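Local coordinates for DyP-type peroxidase (Thermobifida cellulosilytica, PDB 4GS1), which probably uses its bound haem to reduce hydrogen peroxide while oxidising dyes and other substrates, as dye-decolorizing peroxidases do, at residues P133-A136 with T137-L140; E82-A85 with R86-D90; G278-E281 with T282-V285. One frame throughout, in Å; residues are numbered along the deposited sequence.

How the contacts relate
Contacts 1 and 3 are surface loops built alike, each a type I beta turn whose last residue, an aspartate, reaches back with its carboxylate to the backbone: one N-H is taken in contact 1, two in contact 3. They lie in the N-terminal and C-terminal sequence regions of the DyP family respectively, with centres about 32 Å apart. Each places one side chain about 7 Å from the haem. Contact 2 is partly buried and of another kind, a run of helical i to i+4 bonds near the end of helix 66-90. It shares the N-terminal region with contact 1 but sits across the chain's centre from it, and its polar side chains reach neighbouring elements of the ferredoxin-like fold.

Contact 1 of 3, residues P133-A136 with T137-L140; sequences PEFA and TDDL
Asp-138 holds its CG beside its own backbone N and anti to the carbonyl carbon (chi1 -76°), which folds the carboxylate back across the type I beta turn running from Phe-135 to Asp-138. Phe-135 has a similar first torsion, and its ring packs on Gln-355 of helix 351-360; the Phe-135 side chain lies about 7 Å from the haem. The turn is closed twice. Asp-138 N donates to Phe-135 O at 3.0 Å, and Phe-135 N returns an almost straight bond (178°) to Asp-138 OD2, also at 3.0 Å, approaching from above the carboxylate plane. Asp-138 OD1 lies at the edge of the phenyl ring, 3.8 Å from Phe-135 CD2, and makes a salt bridge with Arg-245. An alanine at Asp-138 would probably leave Phe-135 N without its acceptor and Arg-245 without its charged mate. One water spans Ala-136 O and Asp-138 O on the turn's backbone. Another donates to Pro-133 O at 2.9 Å and to Asp-138 OD2 at 2.7 Å, giving Asp-138 OD2 a second hydrogen-bond donor beside Phe-135 N.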
ATOM      1  N   PRO B 133      -4.953   8.688 -28.125  1.00 19.11           N
ATOM      2  CA  PRO B 133      -3.885   8.594 -29.126  1.00 19.99           C
ATOM      3  C   PRO B 133      -2.655   7.951 -28.520  1.00 18.99           C
ATOM      4  O   PRO B 133      -2.531   7.920 -27.289  1.00 19.70           O
ATOM      5  CB  PRO B 133      -3.554  10.061 -29.435  1.00 25.52           C
ATOM      6  CG  PRO B 133      -4.687  10.868 -28.884  1.00 27.97           C
ATOM      7  CD  PRO B 133      -5.238  10.081 -27.735  1.00 22.75           C
ATOM      8  N   GLU B 134      -1.758   7.455 -29.367  1.00 17.82           N
ATOM      9  CA  GLU B 134      -0.418   7.097 -28.921  1.00 18.73           C
ATOM     10  C   GLU B 134       0.391   8.380 -28.820  1.00 22.66           C
ATOM     11  O   GLU B 134       0.212   9.294 -29.627  1.00 22.85           O
ATOM     12  CB  GLU B 134       0.239   6.139 -29.920  1.00 22.35           C
ATOM     13  CG  GLU B 134      -0.532   4.841 -30.116  1.00 28.15           C
ATOM     14  CD  GLU B 134       0.159   3.881 -31.067  1.00 43.14           C
ATOM     15  OE1 GLU B 134       1.072   4.314 -31.805  1.00 41.07           O
ATOM     16  OE2 GLU B 134      -0.213   2.689 -31.068  1.00 50.69           O
ATOM     17  N   PHE B 135       1.265   8.464 -27.822  1.00 18.36           N
ATOM     18  CA  PHE B 135       2.154   9.618 -27.686  1.00 19.29           C
ATOM     19  C   PHE B 135       3.603   9.155 -27.781  1.00 19.19           C
ATOM     20  O   PHE B 135       3.926   8.026 -27.405  1.00 21.22           O
ATOM     21  CB  PHE B 135       1.913  10.343 -26.353  1.00 16.81           C
ATOM     22  CG  PHE B 135       0.485  10.802 -26.161  1.00 16.60           C
ATOM     23  CD1 PHE B 135       0.042  11.999 -26.719  1.00 21.43           C
ATOM     24  CD2 PHE B 135      -0.415  10.033 -25.438  1.00 16.85           C
ATOM     25  CE1 PHE B 135      -1.269  12.417 -26.551  1.00 19.99           C
ATOM     26  CE2 PHE B 135      -1.731  10.444 -25.268  1.00 20.38           C
ATOM     27  CZ  PHE B 135      -2.157  11.640 -25.827  1.00 21.92           C
ATOM     28  N   ALA B 136       4.478  10.020 -28.293  1.00 19.29           N
ATOM     29  CA  ALA B 136       5.877   9.660 -28.531  1.00 21.41           C
ATOM     30  C   ALA B 136       6.637   9.198 -27.277  1.00 18.83           C
ATOM     31  O   ALA B 136       7.554   8.381 -27.353  1.00 21.74           O
ATOM     32  CB  ALA B 136       6.612  10.816 -29.210  1.00 25.29           C
ATOM     33  N   THR B 137       6.240   9.720 -26.125  1.00 19.34           N
ATOM     34  CA  THR B 137       6.890   9.382 -24.863  1.00 15.57           C
ATOM     35  C   THR B 137       6.336   8.108 -24.219  1.00 19.33           C
ATOM     36  O   THR B 137       6.858   7.670 -23.189  1.00 19.31           O
ATOM     37  CB  THR B 137       6.740  10.526 -23.847  1.00 16.48           C
ATOM     38  OG1 THR B 137       5.356  10.869 -23.733  1.00 19.60           O
ATOM     39  CG2 THR B 137       7.530  11.768 -24.281  1.00 18.37           C
ATOM     40  N   ASP B 138       5.284   7.524 -24.795  1.00 18.50           N
ATOM     41  CA  ASP B 138       4.654   6.338 -24.187  1.00 16.30           C
ATOM     42  C   ASP B 138       5.669   5.222 -23.973  1.00 18.84           C
ATOM     43  O   ASP B 138       6.518   4.980 -24.833  1.00 19.15           O
ATOM     44  CB  ASP B 138       3.552   5.764 -25.085  1.00 14.70           C
ATOM     45  CG  ASP B 138       2.260   6.566 -25.055  1.00 19.06           C
ATOM     46  OD1 ASP B 138       2.115   7.488 -24.227  1.00 19.88           O
ATOM     47  OD2 ASP B 138       1.368   6.243 -25.874  1.00 20.56           O
ATOM     48  N   ASP B 139       5.570   4.533 -22.836  1.00 16.15           N
ATOM     49  CA  ASP B 139       6.328   3.298 -22.617  1.00 14.53           C
ATOM     50  C   ASP B 139       5.376   2.275 -22.010  1.00 15.97           C
ATOM     51  O   ASP B 139       5.650   1.694 -20.955  1.00 17.66           O
ATOM     52  CB  ASP B 139       7.509   3.557 -21.677  1.00 20.31           C
ATOM     53  CG  ASP B 139       8.527   2.424 -21.680  1.00 31.48           C
ATOM     54  OD1 ASP B 139       8.587   1.655 -22.662  1.00 29.23           O
ATOM     55  OD2 ASP B 139       9.281   2.317 -20.690  1.00 45.90           O
ATOM     56  N   LEU B 140       4.256   2.051 -22.695  1.00 15.41           N
ATOM     57  CA  LEU B 140       3.142   1.290 -22.136  1.00 15.80           C
ATOM     58  C   LEU B 140       3.325  -0.232 -22.157  1.00 17.17           C
ATOM     59  O   LEU B 140       3.821  -0.806 -23.140  1.00 19.91           O
ATOM     60  CB  LEU B 140       1.850   1.655 -22.870  1.00 14.72           C
ATOM     61  CG  LEU B 140       1.453   3.133 -22.783  1.00 16.41           C
ATOM     62  CD1 LEU B 140       0.238   3.410 -23.670  1.00 19.12           C
ATOM     63  CD2 LEU B 140       1.126   3.508 -21.355  1.00 14.68           C
TER
HETATM   64  O   HOH W   1      -1.191   6.663 -25.066  1.00 19.29           O
HETATM   65  O   HOH W   2       6.549   5.334 -27.606  1.00 36.47           O

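Contact 2 of 3, residues E82-A85 with R86-D90; sequences EHAA and RLHAD
Glu-82 starts the run with its carbonyl: Arg-86 N reaches Glu-82 O at 3.3 Å, a weak bond. The side chains of this pair carry opposite charges, but Glu-82 OE1 and Arg-86 NH2 stay 6.8 Å apart.

His-83 comes next and meets two residues of the following turn. Its carbonyl takes a short bond, Leu-87 N to His-83 O at 2.8 Å, and the leucine's branch point leans on the same oxygen, Leu-87 CG being 3.2 Å from His-83 O. The His-83 imidazole lies alongside the Arg-86 side chain, both pointing the same way. The arginine is bent at chi3 (-69°), which brings NH2 over the centre of the ring, 2.9 Å above its plane, while the guanidinium and ring planes stand 72° apart. Glu-167 of helix 158-172 ties the pair together, its OE2 accepting a hydrogen bond from His-83 ND1 and forming a salt bridge with Arg-86 NH1.

Ala-84 gives its carbonyl to His-88 N, again at 2.8 Å. The His-88 ring presents a face to that oxygen, with CG 3.1 Å from Ala-84 O, and its NE2 is hydrogen-bonded to the backbone N of Val-107. The methyl of Ala-84 meets Val-107 too.

Ala-85 closes the segment with a longer, bent bond (144°) in which Ala-89 N lies 3.2 Å from Ala-85 O.

The four i to i+4 bonds mark the alpha-helix. Leu-87 packs on Leu-168 of helix 158-172 and on Val-107 of strand 106-111, an outermost strand of the four-stranded antiparallel sheet, which is the two-helices-on-a-sheet packing of a ferredoxin-like domain.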
ATOM      1  N   GLU B  82     -25.338  -3.212  -6.760  1.00 20.74           N
ATOM      2  CA  GLU B  82     -26.006  -3.722  -5.561  1.00 21.93           C
ATOM      3  C   GLU B  82     -25.076  -3.744  -4.353  1.00 26.07           C
ATOM      4  O   GLU B  82     -25.459  -3.343  -3.249  1.00 24.66           O
ATOM      5  CB  GLU B  82     -26.582  -5.119  -5.814  1.00 21.78           C
ATOM      6  CG  GLU B  82     -27.758  -5.119  -6.772  1.00 26.47           C
ATOM      7  CD  GLU B  82     -28.168  -6.512  -7.205  1.00 37.06           C
ATOM      8  OE1 GLU B  82     -27.396  -7.468  -6.967  1.00 40.12           O
ATOM      9  OE2 GLU B  82     -29.261  -6.647  -7.797  1.00 35.84           O
ATOM     10  N   HIS B  83     -23.857  -4.223  -4.556  1.00 23.68           N
ATOM     11  CA  HIS B  83     -22.888  -4.259  -3.467  1.00 20.21           C
ATOM     12  C   HIS B  83     -22.438  -2.856  -3.065  1.00 23.45           C
ATOM     13  O   HIS B  83     -22.223  -2.590  -1.883  1.00 26.07           O
ATOM     14  CB  HIS B  83     -21.685  -5.131  -3.840  1.00 24.46           C
ATOM     15  CG  HIS B  83     -21.983  -6.599  -3.819  1.00 30.39           C
ATOM     16  ND1 HIS B  83     -21.353  -7.477  -2.962  1.00 41.17           N
ATOM     17  CD2 HIS B  83     -22.860  -7.340  -4.538  1.00 29.26           C
ATOM     18  CE1 HIS B  83     -21.818  -8.696  -3.164  1.00 38.92           C
ATOM     19  NE2 HIS B  83     -22.735  -8.643  -4.114  1.00 34.74           N
ATOM     20  N   ALA B  84     -22.294  -1.962  -4.039  1.00 20.48           N
ATOM     21  CA  ALA B  84     -21.880  -0.597  -3.731  1.00 20.67           C
ATOM     22  C   ALA B  84     -22.916   0.062  -2.829  1.00 23.66           C
ATOM     23  O   ALA B  84     -22.574   0.789  -1.902  1.00 23.09           O
ATOM     24  CB  ALA B  84     -21.694   0.207  -5.001  1.00 20.80           C
ATOM     25  N   ALA B  85     -24.188  -0.199  -3.101  1.00 23.04           N
ATOM     26  CA  ALA B  85     -25.252   0.360  -2.273  1.00 22.63           C
ATOM     27  C   ALA B  85     -25.117  -0.093  -0.823  1.00 25.35           C
ATOM     28  O   ALA B  85     -25.232   0.717   0.102  1.00 24.84           O
ATOM     29  CB  ALA B  85     -26.614  -0.015  -2.828  1.00 24.34           C
ATOM     30  N   ARG B  86     -24.872  -1.386  -0.625  1.00 24.68           N
ATOM     31  CA  ARG B  86     -24.726  -1.939   0.720  1.00 27.67           C
ATOM     32  C   ARG B  86     -23.433  -1.481   1.385  1.00 25.95           C
ATOM     33  O   ARG B  86     -23.422  -1.187   2.580  1.00 25.39           O
ATOM     34  CB  ARG B  86     -24.755  -3.466   0.687  1.00 28.83           C
ATOM     35  CG  ARG B  86     -26.134  -4.103   0.779  1.00 46.92           C
ATOM     36  CD  ARG B  86     -26.020  -5.602   1.095  1.00 59.08           C
ATOM     37  NE  ARG B  86     -25.467  -6.375  -0.019  1.00 68.33           N
ATOM     38  CZ  ARG B  86     -24.177  -6.670  -0.175  1.00 67.78           C
ATOM     39  NH1 ARG B  86     -23.279  -6.258   0.711  1.00 72.67           N
ATOM     40  NH2 ARG B  86     -23.780  -7.376  -1.225  1.00 58.34           N
ATOM     41  N   LEU B  87     -22.343  -1.447   0.617  1.00 23.65           N
ATOM     42  CA  LEU B  87     -21.053  -0.994   1.137  1.00 21.48           C
ATOM     43  C   LEU B  87     -21.125   0.459   1.586  1.00 23.67           C
ATOM     44  O   LEU B  87     -20.596   0.811   2.642  1.00 24.55           O
ATOM     45  CB  LEU B  87     -19.957  -1.153   0.080  1.00 16.35           C
ATOM     46  CG  LEU B  87     -19.504  -2.579  -0.232  1.00 24.37           C
ATOM     47  CD1 LEU B  87     -18.678  -2.611  -1.509  1.00 20.93           C
ATOM     48  CD2 LEU B  87     -18.696  -3.125   0.921  1.00 22.86           C
ATOM     49  N   HIS B  88     -21.767   1.303   0.777  1.00 27.14           N
ATOM     50  CA  HIS B  88     -21.924   2.720   1.111  1.00 30.05           C
ATOM     51  C   HIS B  88     -22.735   2.868   2.404  1.00 28.24           C
ATOM     52  O   HIS B  88     -22.432   3.703   3.255  1.00 27.74           O
ATOM     53  CB  HIS B  88     -22.602   3.486  -0.040  1.00 26.85           C
ATOM     54  CG  HIS B  88     -21.730   3.687  -1.250  1.00 28.69           C
ATOM     55  ND1 HIS B  88     -22.237   3.708  -2.534  1.00 28.83           N
ATOM     56  CD2 HIS B  88     -20.398   3.901  -1.372  1.00 28.24           C
ATOM     57  CE1 HIS B  88     -21.255   3.912  -3.395  1.00 28.42           C
ATOM     58  NE2 HIS B  88     -20.126   4.033  -2.717  1.00 20.90           N
ATOM     59  N   ALA B  89     -23.757   2.036   2.557  1.00 27.54           N
ATOM     60  CA  ALA B  89     -24.657   2.144   3.699  1.00 28.20           C
ATOM     61  C   ALA B  89     -24.124   1.473   4.968  1.00 32.10           C
ATOM     62  O   ALA B  89     -24.278   2.010   6.066  1.00 32.20           O
ATOM     63  CB  ALA B  89     -26.022   1.571   3.335  1.00 26.04           C
ATOM     64  N   ASP B  90     -23.510   0.303   4.818  1.00 29.95           N
ATOM     65  CA  ASP B  90     -23.205  -0.556   5.966  1.00 28.47           C
ATOM     66  C   ASP B  90     -21.737  -0.976   6.105  1.00 27.69           C
ATOM     67  O   ASP B  90     -21.361  -1.582   7.110  1.00 32.18           O
ATOM     68  CB  ASP B  90     -24.055  -1.834   5.908  1.00 29.82           C
ATOM     69  CG  ASP B  90     -25.538  -1.560   6.021  1.00 39.52           C
ATOM     70  OD1 ASP B  90     -26.322  -2.361   5.472  1.00 45.17           O
ATOM     71  OD2 ASP B  90     -25.918  -0.555   6.653  1.00 41.30           O
TER

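Contact 3 of 3, residues G278-E281 with T282-V285; sequences GEKE and TDPV
Lys-280 and Asp-283 form the two ends of a type I beta turn, in the long loop between helices 259-266 and 303-307 within the C-terminal sequence region of this ferredoxin-like peroxidase.

Backbone hydrogen bonding closes the turn once: Asp-283 N lies 3.1 Å from Lys-280 O and meets it from above the carbonyl plane.

Bonds from backbone to side chain close it further. With CG anti to the carbonyl carbon (chi1 -74°), the Asp-283 carboxylate swings back toward the N-H groups of Glu-279 and Lys-280, and OD2 takes both in succession. Glu-279 N donates to Asp-283 OD2 at 2.9 Å, nearly in line with the C-O bond of that oxygen. Lys-280 N donates to the same oxygen, also at 2.9 Å, but comes down on it from far out of the carboxylate plane (67°). Two adjacent amides thus grip one oxygen from different directions, which should restrict the rotation of the carboxylate and probably favours its charged form.

Van der Waals contacts of side-chain carbons with the carboxylate oxygens add to this. Glu-279 CG touches Asp-283 OD2 at 3.6 Å, and Lys-280 CB rests against Asp-283 OD1.

Charges make no direct pair within the turn. The lysine chain runs out extended, leaving Lys-280 NZ 5.3 Å from Asp-283 OD1.

Contacts beyond the turn fall mainly to Glu-281. Its CG stands anti to its backbone N (chi1 -179°) and the chain beyond is extended; the side chain comes within about 7 Å of the haem, and OE2 is hydrogen-bonded to Thr-209 OG1. Its carbonyl accepts from Arg-268 NH1, and a water bridges the backbone, donating to Glu-281 O at 2.9 Å and to Asp-283 O at 2.7 Å.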
ATOM      1  N   GLY B 278       5.619  34.302  -7.621  1.00 18.10           N
ATOM      2  CA  GLY B 278       4.553  34.577  -6.668  1.00 16.38           C
ATOM      3  C   GLY B 278       4.963  34.292  -5.235  1.00 20.37           C
ATOM      4  O   GLY B 278       6.131  33.987  -4.973  1.00 25.24           O
ATOM      5  N   GLU B 279       4.018  34.371  -4.298  1.00 20.52           N
ATOM      6  CA  GLU B 279       4.351  34.109  -2.891  1.00 22.15           C
ATOM      7  C   GLU B 279       3.459  33.098  -2.154  1.00 20.57           C
ATOM      8  O   GLU B 279       3.896  32.514  -1.167  1.00 23.88           O
ATOM      9  CB  GLU B 279       4.500  35.412  -2.090  1.00 39.24           C
ATOM     10  CG  GLU B 279       3.316  36.343  -2.125  1.00 51.79           C
ATOM     11  CD  GLU B 279       3.677  37.748  -1.652  1.00 66.83           C
ATOM     12  OE1 GLU B 279       4.882  38.088  -1.656  1.00 69.00           O
ATOM     13  OE2 GLU B 279       2.758  38.510  -1.279  1.00 69.48           O
ATOM     14  N   LYS B 280       2.228  32.893  -2.625  1.00 20.90           N
ATOM     15  CA  LYS B 280       1.329  31.883  -2.047  1.00 19.42           C
ATOM     16  C   LYS B 280       0.938  30.826  -3.069  1.00 16.52           C
ATOM     17  O   LYS B 280       0.931  31.094  -4.268  1.00 17.10           O
ATOM     18  CB  LYS B 280       0.018  32.517  -1.581  1.00 24.54           C
ATOM     19  CG  LYS B 280       0.090  33.511  -0.450  1.00 37.34           C
ATOM     20  CD  LYS B 280      -1.347  33.865  -0.077  1.00 51.13           C
ATOM     21  CE  LYS B 280      -1.468  35.217   0.595  1.00 61.01           C
ATOM     22  NZ  LYS B 280      -2.873  35.718   0.515  1.00 66.27           N
ATOM     23  N   GLU B 281       0.578  29.643  -2.576  1.00 18.42           N
ATOM     24  CA  GLU B 281       0.089  28.543  -3.411  1.00 18.56           C
ATOM     25  C   GLU B 281      -1.025  28.972  -4.361  1.00 18.64           C
ATOM     26  O   GLU B 281      -1.061  28.567  -5.523  1.00 19.05           O
ATOM     27  CB  GLU B 281      -0.419  27.390  -2.528  1.00 16.97           C
ATOM     28  CG  GLU B 281      -0.921  26.210  -3.347  1.00 19.05           C
ATOM     29  CD  GLU B 281      -1.705  25.187  -2.554  1.00 24.07           C
ATOM     30  OE1 GLU B 281      -1.741  25.266  -1.305  1.00 23.56           O
ATOM     31  OE2 GLU B 281      -2.290  24.293  -3.202  1.00 17.76           O
ATOM     32  N   THR B 282      -1.931  29.805  -3.863  1.00 15.13           N
ATOM     33  CA  THR B 282      -3.107  30.204  -4.628  1.00 18.21           C
ATOM     34  C   THR B 282      -2.901  31.400  -5.570  1.00 18.74           C
ATOM     35  O   THR B 282      -3.845  31.798  -6.261  1.00 21.17           O
ATOM     36  CB  THR B 282      -4.294  30.497  -3.681  1.00 19.31           C
ATOM     37  OG1 THR B 282      -3.908  31.508  -2.746  1.00 22.94           O
ATOM     38  CG2 THR B 282      -4.686  29.233  -2.917  1.00 24.25           C
ATOM     39  N   ASP B 283      -1.698  31.975  -5.610  1.00 16.12           N
ATOM     40  CA  ASP B 283      -1.440  33.122  -6.502  1.00 14.29           C
ATOM     41  C   ASP B 283      -1.540  32.647  -7.947  1.00 17.12           C
ATOM     42  O   ASP B 283      -1.221  31.498  -8.239  1.00 17.46           O
ATOM     43  CB  ASP B 283      -0.044  33.719  -6.267  1.00 17.82           C
ATOM     44  CG  ASP B 283       0.052  34.522  -4.978  1.00 24.53           C
ATOM     45  OD1 ASP B 283      -1.000  34.865  -4.400  1.00 28.13           O
ATOM     46  OD2 ASP B 283       1.190  34.822  -4.549  1.00 24.59           O
ATOM     47  N   PRO B 284      -1.969  33.525  -8.862  1.00 20.78           N
ATOM     48  CA  PRO B 284      -2.074  33.093 -10.260  1.00 18.41           C
ATOM     49  C   PRO B 284      -0.709  32.783 -10.854  1.00 16.81           C
ATOM     50  O   PRO B 284       0.289  33.424 -10.495  1.00 17.21           O
ATOM     51  CB  PRO B 284      -2.679  34.322 -10.964  1.00 17.56           C
ATOM     52  CG  PRO B 284      -2.292  35.485 -10.085  1.00 22.18           C
ATOM     53  CD  PRO B 284      -2.377  34.930  -8.686  1.00 21.68           C
ATOM     54  N   VAL B 285      -0.657  31.800 -11.749  1.00 16.63           N
ATOM     55  CA  VAL B 285       0.573  31.512 -12.473  1.00 14.01           C
ATOM     56  C   VAL B 285       0.734  32.559 -13.566  1.00 15.24           C
ATOM     57  O   VAL B 285       0.027  32.528 -14.581  1.00 17.49           O
ATOM     58  CB  VAL B 285       0.551  30.097 -13.069  1.00 13.59           C
ATOM     59  CG1 VAL B 285       1.861  29.797 -13.793  1.00 15.64           C
ATOM     60  CG2 VAL B 285       0.329  29.079 -11.953  1.00 15.56           C
TER
HETATM   61  O   HOH W   3      -2.218  29.035  -8.153  1.00 17.25           O